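Local coordinates for protein putrescine aminotransferase (Halomonas elongata DSM 2581, PDB 6GWI) that probably catalyses the pyridoxal-5'-phosphate-dependent transfer of an amino group from putrescine or a similar amine to a keto acid or aldehyde acceptor, at residues E77-Y82 with T88-A93; E203-K208 with P240-V245; L379-D384 with R441-T446. All coordinates share one frame; numbering follows the deposited sequence.

Contact 1 (E77-Y82 with T88-A93); sequences EQLPYY and TTHPPA
Y82 and H90 are joined through a water. The water donates a hydrogen bond of 2.8 Å to Y82 O and lies 3.0 Å from H90 NE2, at the edge of the imidazole and in its plane. Y82 O also sits near that plane, 3.8 Å from H90 CD2, so the carbonyl faces a C-H edge of the ring and reaches the nitrogen through water.

The imidazole takes this place because H90 CG stands between the backbone N and the carbonyl carbon, chi1 46°. H90 itself is the N-cap residue of helix 91-103. On the other side of the contact L79 has just left helix 66-78. L79 CD2 rests against H90 CB at 3.9 Å, at the root of the histidine side chain.

Y82 does more than offer its carbonyl. Its CG is anti to the backbone N, chi1 -163°, and the ring crosses the T88 side chain at about a right angle. T88 OG1 comes to the ring edge, 3.9 Å from Y82 CE2. T88 CG2 lies 4.1 Å from Y82 CE2. The hydroxyl is hydrogen-bonded to N83 O, in the short link between the segments.

The second subunit closes over this region. T88 and T89 pair with one of its strands in a parallel beta ladder, and V33 of the second subunit packs on H90 and P91. The two segments therefore meet by van der Waals touches, some of them to oxygen atoms, and one shared water. The water gives the buried Y82 carbonyl a donor and ties it to the imidazole of H90, so the polar link between the segments depends on that one water.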
loop_
_atom_site.group_PDB
_atom_site.type_symbol
_atom_site.label_atom_id
_atom_site.label_comp_id
_atom_site.label_asym_id
_atom_site.label_seq_id
_atom_site.Cartn_x
_atom_site.Cartn_y
_atom_site.Cartn_z
ATOM N N GLU B 77 15.201 10.313 -13.903
ATOM C CA GLU B 77 15.895 10.413 -15.178
ATOM C C GLU B 77 16.777 9.203 -15.443
ATOM O O GLU B 77 17.070 8.896 -16.604
ATOM C CB GLU B 77 16.746 11.686 -15.213
ATOM C CG GLU B 77 15.923 12.953 -15.310
ATOM C CD GLU B 77 16.738 14.217 -15.119
ATOM O OE1 GLU B 77 17.879 14.135 -14.613
ATOM O OE2 GLU B 77 16.228 15.300 -15.475
ATOM N N GLN B 78 17.224 8.526 -14.389
ATOM C CA GLN B 78 18.131 7.391 -14.528
ATOM C C GLN B 78 17.340 6.088 -14.620
ATOM O O GLN B 78 17.476 5.334 -15.588
ATOM C CB GLN B 78 19.110 7.371 -13.348
ATOM C CG GLN B 78 20.245 6.378 -13.491
ATOM C CD GLN B 78 21.294 6.862 -14.479
ATOM O OE1 GLN B 78 21.680 6.142 -15.399
ATOM N NE2 GLN B 78 21.759 8.092 -14.291
ATOM N N LEU B 79 16.498 5.828 -13.619
ATOM C CA LEU B 79 15.697 4.606 -13.549
ATOM C C LEU B 79 14.445 4.918 -12.745
ATOM O O LEU B 79 14.429 4.782 -11.513
ATOM C CB LEU B 79 16.473 3.454 -12.912
ATOM C CG LEU B 79 15.773 2.094 -12.821
ATOM C CD1 LEU B 79 15.545 1.503 -14.199
ATOM C CD2 LEU B 79 16.581 1.135 -11.954
ATOM N N PRO B 80 13.369 5.352 -13.405
ATOM C CA PRO B 80 12.184 5.760 -12.635
ATOM C C PRO B 80 11.567 4.609 -11.865
ATOM O O PRO B 80 11.158 4.784 -10.711
ATOM C CB PRO B 80 11.236 6.308 -13.711
ATOM C CG PRO B 80 11.655 5.630 -14.961
ATOM C CD PRO B 80 13.147 5.466 -14.859
ATOM N N TYR B 81 11.517 3.425 -12.472
ATOM C CA TYR B 81 10.982 2.249 -11.812
ATOM C C TYR B 81 11.679 1.007 -12.343
ATOM O O TYR B 81 11.995 0.920 -13.533
ATOM C CB TYR B 81 9.471 2.084 -12.034
ATOM C CG TYR B 81 8.983 0.733 -11.555
ATOM C CD1 TYR B 81 8.857 0.467 -10.197
ATOM C CD2 TYR B 81 8.693 -0.289 -12.451
ATOM C CE1 TYR B 81 8.437 -0.767 -9.742
ATOM C CE2 TYR B 81 8.270 -1.530 -12.006
ATOM C CZ TYR B 81 8.145 -1.759 -10.649
ATOM O OH TYR B 81 7.732 -2.985 -10.187
ATOM N N TYR B 82 11.927 0.058 -11.449
ATOM C CA TYR B 82 12.085 -1.329 -11.855
ATOM C C TYR B 82 11.749 -2.210 -10.659
ATOM O O TYR B 82 11.786 -1.766 -9.509
ATOM C CB TYR B 82 13.481 -1.636 -12.403
ATOM C CG TYR B 82 13.430 -2.924 -13.178
ATOM C CD1 TYR B 82 12.829 -2.975 -14.429
ATOM C CD2 TYR B 82 13.904 -4.105 -12.629
ATOM C CE1 TYR B 82 12.736 -4.161 -15.126
ATOM C CE2 TYR B 82 13.817 -5.295 -13.320
ATOM C CZ TYR B 82 13.230 -5.319 -14.566
ATOM O OH TYR B 82 13.142 -6.505 -15.259
ATOM N N THR B 88 16.292 -9.402 -8.959
ATOM C CA THR B 88 16.824 -8.094 -9.304
ATOM C C THR B 88 16.760 -7.149 -8.115
ATOM O O THR B 88 15.888 -7.263 -7.248
ATOM C CB THR B 88 16.051 -7.428 -10.459
ATOM O OG1 THR B 88 14.642 -7.617 -10.261
ATOM C CG2 THR B 88 16.474 -7.986 -11.803
ATOM N N THR B 89 17.687 -6.195 -8.106
ATOM C CA THR B 89 17.638 -5.044 -7.218
ATOM C C THR B 89 18.071 -3.829 -8.031
ATOM O O THR B 89 18.294 -3.916 -9.242
ATOM C CB THR B 89 18.515 -5.254 -5.976
ATOM O OG1 THR B 89 18.260 -4.207 -5.027
ATOM C CG2 THR B 89 19.999 -5.258 -6.340
ATOM N N HIS B 90 18.184 -2.684 -7.369
ATOM C CA HIS B 90 18.687 -1.480 -8.013
ATOM C C HIS B 90 19.431 -0.657 -6.980
ATOM O O HIS B 90 19.284 -0.892 -5.770
ATOM C CB HIS B 90 17.555 -0.670 -8.661
ATOM C CG HIS B 90 16.352 -0.499 -7.787
ATOM N ND1 HIS B 90 16.369 0.267 -6.643
ATOM C CD2 HIS B 90 15.094 -0.990 -7.894
ATOM C CE1 HIS B 90 15.173 0.243 -6.082
ATOM N NE2 HIS B 90 14.382 -0.516 -6.819
ATOM N N PRO B 91 20.255 0.301 -7.404
ATOM C CA PRO B 91 21.162 0.994 -6.466
ATOM C C PRO B 91 20.423 1.682 -5.329
ATOM O O PRO B 91 20.888 1.642 -4.180
ATOM C CB PRO B 91 21.889 2.014 -7.357
ATOM C CG PRO B 91 21.859 1.408 -8.719
ATOM C CD PRO B 91 20.551 0.651 -8.811
ATOM N N PRO B 92 19.293 2.352 -5.592
ATOM C CA PRO B 92 18.588 3.003 -4.471
ATOM C C PRO B 92 18.155 2.029 -3.389
ATOM O O PRO B 92 18.351 2.304 -2.198
ATOM C CB PRO B 92 17.389 3.674 -5.156
ATOM C CG PRO B 92 17.867 3.930 -6.554
ATOM C CD PRO B 92 18.690 2.710 -6.890
ATOM N N ALA B 93 17.580 0.887 -3.770
ATOM C CA ALA B 93 17.189 -0.108 -2.778
ATOM C C ALA B 93 18.388 -0.564 -1.957
ATOM O O ALA B 93 18.327 -0.617 -0.722
ATOM C CB ALA B 93 16.538 -1.305 -3.471
HETATM O O HOH W 1 11.567 -1.431 -6.740
#

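Contact 2 (E203-K208 with P240-V245); sequences EALEEK and PAVKKV
V245 packs against L205 and E206, and its CG1 methyl makes most of the tight contact. V245 CG1 lies 3.9 Å from L205 CD2. V245 CG1 also comes 3.8 Å from the backbone atom E206 N. The distance from V245 CG1 to E206 CB is 3.9 Å. One branch thus presses on a leucine side chain and on the backbone of the next residue. V245 CG1 is anti to its own backbone N, chi1 170°, which sends it across to the other helix. L205 meets it obliquely. V242, one turn before V245, adds a lighter touch: V242 CG1 is 4.2 Å from L205 CD2.

The polar side is looser. The E206 chain runs on extended past CG, and its carboxylate OE2 is held by a salt bridge to K248 and a hydrogen bond to Y249. E203 OE1 lies 2.9 Å from E206 OE1. Both atoms are acceptors and are not hydrogen-bonded as they stand, so one of the two carboxylates may be protonated. K244 is exposed, and K244 NZ stays 6.4 Å from E206 OE1, too far for a salt bridge.

The axes of the two short helical segments approach to 9.2 Å and run nearly parallel, at 24°. This is side-by-side packing of two helices on one face of the parallel sheet of the large, PLP-binding domain expected for a class-III aminotransferase. L205 and V242 both rest on F220 of strand 217-222. L205 also reaches I180 of strand 177-180, while V245 touches I209 further along helix 194-212.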
loop_
_atom_site.group_PDB
_atom_site.type_symbol
_atom_site.label_atom_id
_atom_site.label_comp_id
_atom_site.label_asym_id
_atom_site.label_seq_id
_atom_site.Cartn_x
_atom_site.Cartn_y
_atom_site.Cartn_z
ATOM N N GLU B 203 0.425 -5.608 33.123
ATOM C CA GLU B 203 -0.091 -6.889 33.596
ATOM C C GLU B 203 -1.243 -7.379 32.728
ATOM O O GLU B 203 -1.479 -8.589 32.637
ATOM C CB GLU B 203 -0.532 -6.778 35.056
ATOM C CG GLU B 203 -1.097 -8.071 35.646
ATOM C CD GLU B 203 -0.194 -9.278 35.430
ATOM O OE1 GLU B 203 1.038 -9.100 35.326
ATOM O OE2 GLU B 203 -0.721 -10.410 35.368
ATOM N N ALA B 204 -1.970 -6.458 32.087
ATOM C CA ALA B 204 -3.035 -6.860 31.175
ATOM C C ALA B 204 -2.500 -7.722 30.041
ATOM O O ALA B 204 -3.199 -8.624 29.567
ATOM C CB ALA B 204 -3.741 -5.627 30.610
ATOM N N LEU B 205 -1.271 -7.458 29.589
ATOM C CA LEU B 205 -0.663 -8.300 28.564
ATOM C C LEU B 205 -0.481 -9.727 29.069
ATOM O O LEU B 205 -0.860 -10.691 28.392
ATOM C CB LEU B 205 0.680 -7.714 28.129
ATOM C CG LEU B 205 1.461 -8.578 27.138
ATOM C CD1 LEU B 205 0.655 -8.772 25.849
ATOM C CD2 LEU B 205 2.824 -7.975 26.836
ATOM N N GLU B 206 0.105 -9.883 30.257
ATOM C CA GLU B 206 0.265 -11.218 30.822
ATOM C C GLU B 206 -1.084 -11.913 30.955
ATOM O O GLU B 206 -1.213 -13.104 30.645
ATOM C CB GLU B 206 0.958 -11.142 32.182
ATOM C CG GLU B 206 1.041 -12.487 32.890
ATOM C CD GLU B 206 2.198 -12.571 33.867
ATOM O OE1 GLU B 206 2.402 -11.609 34.636
ATOM O OE2 GLU B 206 2.912 -13.597 33.857
ATOM N N GLU B 207 -2.102 -11.185 31.422
ATOM C CA GLU B 207 -3.427 -11.774 31.563
ATOM C C GLU B 207 -3.932 -12.294 30.224
ATOM O O GLU B 207 -4.454 -13.412 30.138
ATOM C CB GLU B 207 -4.403 -10.742 32.132
ATOM C CG GLU B 207 -4.062 -10.254 33.533
ATOM C CD GLU B 207 -4.869 -9.035 33.941
ATOM O OE1 GLU B 207 -6.012 -8.886 33.461
ATOM O OE2 GLU B 207 -4.361 -8.224 34.746
ATOM N N LYS B 208 -3.765 -11.508 29.161
ATOM C CA LYS B 208 -4.255 -11.939 27.859
ATOM C C LYS B 208 -3.500 -13.177 27.387
ATOM O O LYS B 208 -4.101 -14.117 26.853
ATOM C CB LYS B 208 -4.101 -10.815 26.839
ATOM C CG LYS B 208 -4.942 -11.009 25.593
ATOM C CD LYS B 208 -6.398 -10.757 25.964
ATOM C CE LYS B 208 -7.384 -11.678 25.304
ATOM N NZ LYS B 208 -8.756 -11.199 25.645
ATOM N N PRO B 240 8.970 -0.636 30.975
ATOM C CA PRO B 240 9.804 -1.543 31.784
ATOM C C PRO B 240 9.036 -2.753 32.279
ATOM O O PRO B 240 9.574 -3.867 32.296
ATOM C CB PRO B 240 10.266 -0.653 32.948
ATOM C CG PRO B 240 10.224 0.728 32.400
ATOM C CD PRO B 240 9.011 0.743 31.495
ATOM N N ALA B 241 7.782 -2.558 32.691
ATOM C CA ALA B 241 6.962 -3.683 33.123
ATOM C C ALA B 241 6.585 -4.579 31.945
ATOM O O ALA B 241 6.519 -5.805 32.094
ATOM C CB ALA B 241 5.715 -3.171 33.846
ATOM N N VAL B 242 6.341 -3.999 30.764
ATOM C CA VAL B 242 6.063 -4.827 29.592
ATOM C C VAL B 242 7.261 -5.717 29.279
ATOM O O VAL B 242 7.110 -6.903 28.961
ATOM C CB VAL B 242 5.686 -3.956 28.376
ATOM C CG1 VAL B 242 5.628 -4.811 27.110
ATOM C CG2 VAL B 242 4.352 -3.248 28.603
ATOM N N LYS B 243 8.472 -5.155 29.352
ATOM C CA LYS B 243 9.666 -5.955 29.108
ATOM C C LYS B 243 9.746 -7.118 30.085
ATOM O O LYS B 243 10.215 -8.205 29.730
ATOM C CB LYS B 243 10.917 -5.080 29.221
ATOM C CG LYS B 243 11.039 -4.019 28.139
ATOM C CD LYS B 243 12.476 -3.532 27.985
ATOM C CE LYS B 243 12.926 -2.701 29.176
ATOM N NZ LYS B 243 14.231 -2.029 28.914
ATOM N N LYS B 244 9.291 -6.904 31.317
ATOM C CA LYS B 244 9.282 -7.972 32.307
ATOM C C LYS B 244 8.368 -9.110 31.875
ATOM O O LYS B 244 8.731 -10.287 31.990
ATOM C CB LYS B 244 8.847 -7.393 33.656
ATOM C CG LYS B 244 9.244 -8.204 34.879
ATOM C CD LYS B 244 9.295 -7.334 36.139
ATOM C CE LYS B 244 7.917 -6.843 36.572
ATOM N NZ LYS B 244 7.043 -7.953 37.045
ATOM N N VAL B 245 7.192 -8.774 31.337
ATOM C CA VAL B 245 6.234 -9.786 30.899
ATOM C C VAL B 245 6.769 -10.559 29.699
ATOM O O VAL B 245 6.694 -11.792 29.651
ATOM C CB VAL B 245 4.880 -9.120 30.582
ATOM C CG1 VAL B 245 3.920 -10.097 29.895
ATOM C CG2 VAL B 245 4.258 -8.558 31.851
#

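Contact 3 (L379-D384 with R441-T446); sequences LELVAD and RALDET
L443 meets two leucines of one strand with its two methyls. L443 CD2 touches L381 CD2 at 3.6 Å, a close methyl-to-methyl approach. L443 CD1 reaches L379 CD1 at 4.0 Å. Each methyl of L443 thus takes one leucine; the two lie two apart and face the same side of strand 376-381. With CG anti to the carbonyl carbon (chi1 -70°), L443 has one methyl at each of the strand leucines. Both strand leucines cross it at a slant.

This is a helix laid on a beta-sheet. Helix 429-450 lies against the antiparallel sheet, beside helix 397-407, consistent with the small domain of fold-type I aminotransferases. In that sheet L379 pairs through its backbone with M419, and L381 with D417.

A second layer surrounds the leucines. C401 of helix 397-407 and V367 of strand 367-373 also pack on L443. T446, one turn along, presses on C401, L404 and I366. T446 OG1 donates a 2.7 Å hydrogen bond to A442 O from above the carbonyl plane. T446 N also binds A442 O, at 2.8 Å and from the opposite face, so this carbonyl takes two bonds within the helix.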
loop_
_atom_site.group_PDB
_atom_site.type_symbol
_atom_site.label_atom_id
_atom_site.label_comp_id
_atom_site.label_asym_id
_atom_site.label_seq_id
_atom_site.Cartn_x
_atom_site.Cartn_y
_atom_site.Cartn_z
ATOM N N LEU B 379 -3.087 18.189 24.329
ATOM C CA LEU B 379 -3.828 18.862 25.386
ATOM C C LEU B 379 -5.119 18.104 25.663
ATOM O O LEU B 379 -5.743 17.565 24.742
ATOM C CB LEU B 379 -4.187 20.304 25.013
ATOM C CG LEU B 379 -3.088 21.253 24.544
ATOM C CD1 LEU B 379 -3.717 22.538 24.026
ATOM C CD2 LEU B 379 -2.098 21.548 25.663
ATOM N N GLU B 380 -5.518 18.067 26.932
ATOM C CA GLU B 380 -6.776 17.458 27.351
ATOM C C GLU B 380 -7.727 18.589 27.728
ATOM O O GLU B 380 -7.481 19.316 28.698
ATOM C CB GLU B 380 -6.566 16.502 28.523
ATOM C CG GLU B 380 -5.638 15.326 28.237
ATOM C CD GLU B 380 -6.232 14.319 27.268
ATOM O OE1 GLU B 380 -7.337 14.562 26.744
ATOM O OE2 GLU B 380 -5.591 13.273 27.035
ATOM N N LEU B 381 -8.805 18.741 26.964
ATOM C CA LEU B 381 -9.804 19.758 27.258
ATOM C C LEU B 381 -10.789 19.222 28.290
ATOM O O LEU B 381 -11.284 18.097 28.162
ATOM C CB LEU B 381 -10.532 20.174 25.981
ATOM C CG LEU B 381 -9.650 20.644 24.818
ATOM C CD1 LEU B 381 -10.513 21.167 23.675
ATOM C CD2 LEU B 381 -8.646 21.701 25.259
ATOM N N VAL B 382 -11.061 20.023 29.322
ATOM C CA VAL B 382 -11.992 19.653 30.379
ATOM C C VAL B 382 -12.913 20.829 30.671
ATOM O O VAL B 382 -12.552 21.992 30.469
ATOM C CB VAL B 382 -11.268 19.218 31.676
ATOM C CG1 VAL B 382 -10.341 18.041 31.409
ATOM C CG2 VAL B 382 -10.510 20.394 32.289
ATOM N N ALA B 383 -14.115 20.514 31.155
ATOM C CA ALA B 383 -15.051 21.531 31.614
ATOM C C ALA B 383 -14.812 21.927 33.066
ATOM O O ALA B 383 -15.093 23.072 33.442
ATOM C CB ALA B 383 -16.490 21.030 31.449
ATOM N N ASP B 384 -14.281 21.017 33.880
ATOM C CA ASP B 384 -13.990 21.278 35.286
ATOM C C ASP B 384 -12.576 20.799 35.567
ATOM O O ASP B 384 -12.293 19.602 35.459
ATOM C CB ASP B 384 -14.996 20.565 36.198
ATOM C CG ASP B 384 -14.778 20.871 37.668
ATOM O OD1 ASP B 384 -15.537 21.701 38.212
ATOM O OD2 ASP B 384 -13.827 20.326 38.266
ATOM N N ARG B 441 -5.170 31.311 21.580
ATOM C CA ARG B 441 -6.255 32.105 21.017
ATOM C C ARG B 441 -7.460 31.232 20.696
ATOM O O ARG B 441 -8.601 31.595 21.007
ATOM C CB ARG B 441 -5.758 32.834 19.767
ATOM C CG ARG B 441 -6.704 33.890 19.220
ATOM C CD ARG B 441 -6.002 34.748 18.171
ATOM N NE ARG B 441 -4.768 35.335 18.690
ATOM C CZ ARG B 441 -3.768 35.782 17.936
ATOM N NH1 ARG B 441 -3.839 35.710 16.612
ATOM N NH2 ARG B 441 -2.689 36.296 18.509
ATOM N N ALA B 442 -7.226 30.064 20.090
ATOM C CA ALA B 442 -8.323 29.151 19.789
ATOM C C ALA B 442 -8.927 28.582 21.067
ATOM O O ALA B 442 -10.147 28.397 21.155
ATOM C CB ALA B 442 -7.831 28.025 18.881
ATOM N N LEU B 443 -8.091 28.293 22.066
ATOM C CA LEU B 443 -8.613 27.817 23.341
ATOM C C LEU B 443 -9.479 28.884 24.000
ATOM O O LEU B 443 -10.558 28.583 24.522
ATOM C CB LEU B 443 -7.466 27.409 24.260
ATOM C CG LEU B 443 -6.679 26.154 23.882
ATOM C CD1 LEU B 443 -5.415 26.080 24.722
ATOM C CD2 LEU B 443 -7.519 24.904 24.065
ATOM N N ASP B 444 -9.019 30.138 23.985
ATOM C CA ASP B 444 -9.833 31.234 24.494
ATOM C C ASP B 444 -11.194 31.266 23.808
ATOM O O ASP B 444 -12.237 31.339 24.468
ATOM C CB ASP B 444 -9.114 32.570 24.291
ATOM C CG ASP B 444 -7.859 32.698 25.129
ATOM O OD1 ASP B 444 -7.693 31.915 26.087
ATOM O OD2 ASP B 444 -7.042 33.594 24.833
ATOM N N GLU B 445 -11.200 31.221 22.472
ATOM C CA GLU B 445 -12.456 31.298 21.734
ATOM C C GLU B 445 -13.307 30.052 21.946
ATOM O O GLU B 445 -14.541 30.140 21.949
ATOM C CB GLU B 445 -12.180 31.516 20.243
ATOM C CG GLU B 445 -11.601 32.895 19.926
ATOM C CD GLU B 445 -10.868 32.957 18.593
ATOM O OE1 GLU B 445 -10.727 31.910 17.926
ATOM O OE2 GLU B 445 -10.436 34.066 18.209
ATOM N N THR B 446 -12.674 28.890 22.130
ATOM C CA THR B 446 -13.423 27.676 22.435
ATOM C C THR B 446 -14.118 27.791 23.787
ATOM O O THR B 446 -15.314 27.505 23.911
ATOM C CB THR B 446 -12.490 26.462 22.424
ATOM O OG1 THR B 446 -11.869 26.341 21.139
ATOM C CG2 THR B 446 -13.263 25.185 22.741
#

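None of the three contacts touches another. Contact 1 is about 44 Å from contact 2 and about 50 Å from contact 3, centre to centre. Contacts 2 and 3 are closer, with centres about 35 Å apart and nearest atoms about 19 Å apart. Contacts 1 and 3 sit on opposite sides of the chain's centre. Contact 1 is also the one met by the second subunit. The side chain of H90 is about 14 Å from a bound PLP. Contacts 2 and 3 have no other chain on their segments and pack helices, in contact 2 against each other and in contact 3 against a strand. None of the residues seen to bind PLP lies in the three contacts.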